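Local coordinates for protein polysaccharide Lyase Family 6 (PDB 6QPS) that probably cleaves mannuronic acid-rich alginate as a calcium-binding polysaccharide lyase of family 6, at residues V268-H273 and T337-V342. Residues are numbered along the deposited sequence; the frame is centred on the assembly and turned at random.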
# COMPACT_ATOMS: atom_id res chain seq x y z
N VAL A 268 0.83 2.98 7.55
CA VAL A 268 1.88 3.46 8.45
C VAL A 268 2.81 4.44 7.75
O VAL A 268 3.47 4.08 6.76
CB VAL A 268 2.67 2.29 9.04
CG1 VAL A 268 3.74 2.78 10.03
CG2 VAL A 268 1.71 1.29 9.71
N CYS A 269 2.89 5.67 8.28
CA CYS A 269 3.87 6.67 7.85
C CYS A 269 5.13 6.38 8.65
O CYS A 269 5.40 7.00 9.69
CB CYS A 269 3.34 8.08 8.14
SG CYS A 269 2.01 8.59 7.02
N ARG A 270 5.89 5.37 8.19
CA ARG A 270 6.98 4.80 8.99
C ARG A 270 8.25 5.62 8.93
O ARG A 270 8.86 5.90 9.98
CB ARG A 270 7.24 3.34 8.57
CG ARG A 270 8.39 2.70 9.35
CD ARG A 270 8.12 2.62 10.86
NE ARG A 270 9.30 2.13 11.57
CZ ARG A 270 10.27 2.89 12.04
NH1 ARG A 270 10.19 4.22 11.94
NH2 ARG A 270 11.33 2.35 12.65
N HIS A 271 8.68 5.98 7.72
CA HIS A 271 9.83 6.86 7.54
C HIS A 271 9.48 7.87 6.44
O HIS A 271 8.60 7.61 5.61
CB HIS A 271 11.10 6.12 7.08
CG HIS A 271 11.61 5.02 7.96
ND1 HIS A 271 11.90 5.17 9.30
CD2 HIS A 271 12.01 3.77 7.62
CE1 HIS A 271 12.41 4.03 9.76
NE2 HIS A 271 12.50 3.18 8.76
N GLY A 272 10.19 8.99 6.41
CA GLY A 272 9.92 10.05 5.45
C GLY A 272 8.77 10.98 5.84
O GLY A 272 7.99 10.74 6.77
N HIS A 273 8.68 12.09 5.09
CA HIS A 273 7.95 13.29 5.50
C HIS A 273 6.98 13.75 4.42
O HIS A 273 7.11 13.41 3.23
CB HIS A 273 8.94 14.44 5.85
CG HIS A 273 10.12 13.95 6.64
ND1 HIS A 273 10.02 13.52 7.94
CD2 HIS A 273 11.40 13.75 6.26
CE1 HIS A 273 11.21 13.11 8.35
NE2 HIS A 273 12.05 13.20 7.33
N THR A 337 16.83 3.87 10.41
CA THR A 337 15.92 2.81 10.78
C THR A 337 15.20 3.06 12.11
O THR A 337 14.33 2.26 12.47
CB THR A 337 16.70 1.50 10.92
OG1 THR A 337 17.82 1.71 11.80
CG2 THR A 337 17.26 1.06 9.58
N SER A 338 15.54 4.13 12.83
CA SER A 338 14.91 4.45 14.11
C SER A 338 13.59 5.18 13.89
O SER A 338 12.90 4.92 12.89
CB SER A 338 15.92 5.23 14.99
OG SER A 338 15.38 5.43 16.28
N TYR A 339 13.19 6.02 14.85
CA TYR A 339 11.92 6.75 14.81
C TYR A 339 12.22 8.24 14.95
O TYR A 339 13.02 8.63 15.81
CB TYR A 339 10.99 6.31 15.97
CG TYR A 339 10.59 4.85 15.89
CD1 TYR A 339 11.38 3.85 16.45
CD2 TYR A 339 9.43 4.47 15.22
CE1 TYR A 339 11.02 2.51 16.34
CE2 TYR A 339 9.07 3.14 15.10
CZ TYR A 339 9.86 2.17 15.68
OH TYR A 339 9.51 0.83 15.57
N HIS A 340 11.57 9.05 14.12
CA HIS A 340 11.85 10.48 14.04
C HIS A 340 10.65 11.29 14.50
O HIS A 340 9.49 10.92 14.26
CB HIS A 340 12.33 10.84 12.63
CG HIS A 340 13.60 10.13 12.27
ND1 HIS A 340 13.61 8.82 11.81
CD2 HIS A 340 14.89 10.51 12.36
CE1 HIS A 340 14.85 8.46 11.59
NE2 HIS A 340 15.66 9.45 11.93
N ARG A 341 10.95 12.41 15.18
CA ARG A 341 9.92 13.22 15.83
C ARG A 341 8.74 13.54 14.91
O ARG A 341 8.90 13.90 13.73
CB ARG A 341 10.53 14.54 16.33
CG ARG A 341 9.60 15.33 17.24
CD ARG A 341 10.06 16.79 17.42
NE ARG A 341 11.27 16.97 18.20
CZ ARG A 341 11.32 17.18 19.53
NH1 ARG A 341 10.21 17.18 20.25
NH2 ARG A 341 12.48 17.38 20.12
N VAL A 342 7.53 13.43 15.46
CA VAL A 342 6.34 13.91 14.79
C VAL A 342 6.26 15.42 14.97
O VAL A 342 6.19 15.91 16.09
CB VAL A 342 5.08 13.22 15.32
CG1 VAL A 342 3.84 13.88 14.72
CG2 VAL A 342 5.10 11.72 15.02
O HOH W 1 11.37 7.24 11.21
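R270 and Y339 form a flat cation-pi stack: R270 CZ lies 3.8 Å from the centroid of the Y339 ring, and the guanidinium and ring planes differ by just 3°. R270 CZ lies over Y339 CE2 (3.3 Å), so the cation is displaced from the ring centre. The same guanidinium grips the backbone carbonyl of S338 end-on. NH1 and NH2 of R270 both donate hydrogen bonds to S338 O, each at 3.0 Å, the first with an N-H...O angle of 147°. The oxygen lies close to the guanidinium plane, whereas both nitrogens come from one face of the carbonyl plane, NH2 well above it. The R270 chain leaves with CG anti to the backbone N (chi1 179°) and bends at chi2, which brings its end to the loop and places CG over one face of the H271 ring. H271 CE1 lies against the other guanidinium face, off toward its rim, and the H271 ring edge approaches S338 O. A water joins the two imidazoles, 2.9 Å from H271 ND1 and 2.8 Å from H340 ND1, thus serving one nitrogen of each. R270 O is taken by N297 ND2, and R318 makes a second cation-pi contact with Y339. Replacing this arginine by an alanine is likely to strip S338 O of both guanidinium donors and take one cation from the Y339 ring. The contact ties a long loop to the end of strand 266-271 in the parallel beta-helix; its chemistry implies a guanidinium held in a fixed plane, by carbonyl and ring together, beside K249 and calcium ligand E244, consistent with the arginine-lysine pair at the calcium site of this lyase family.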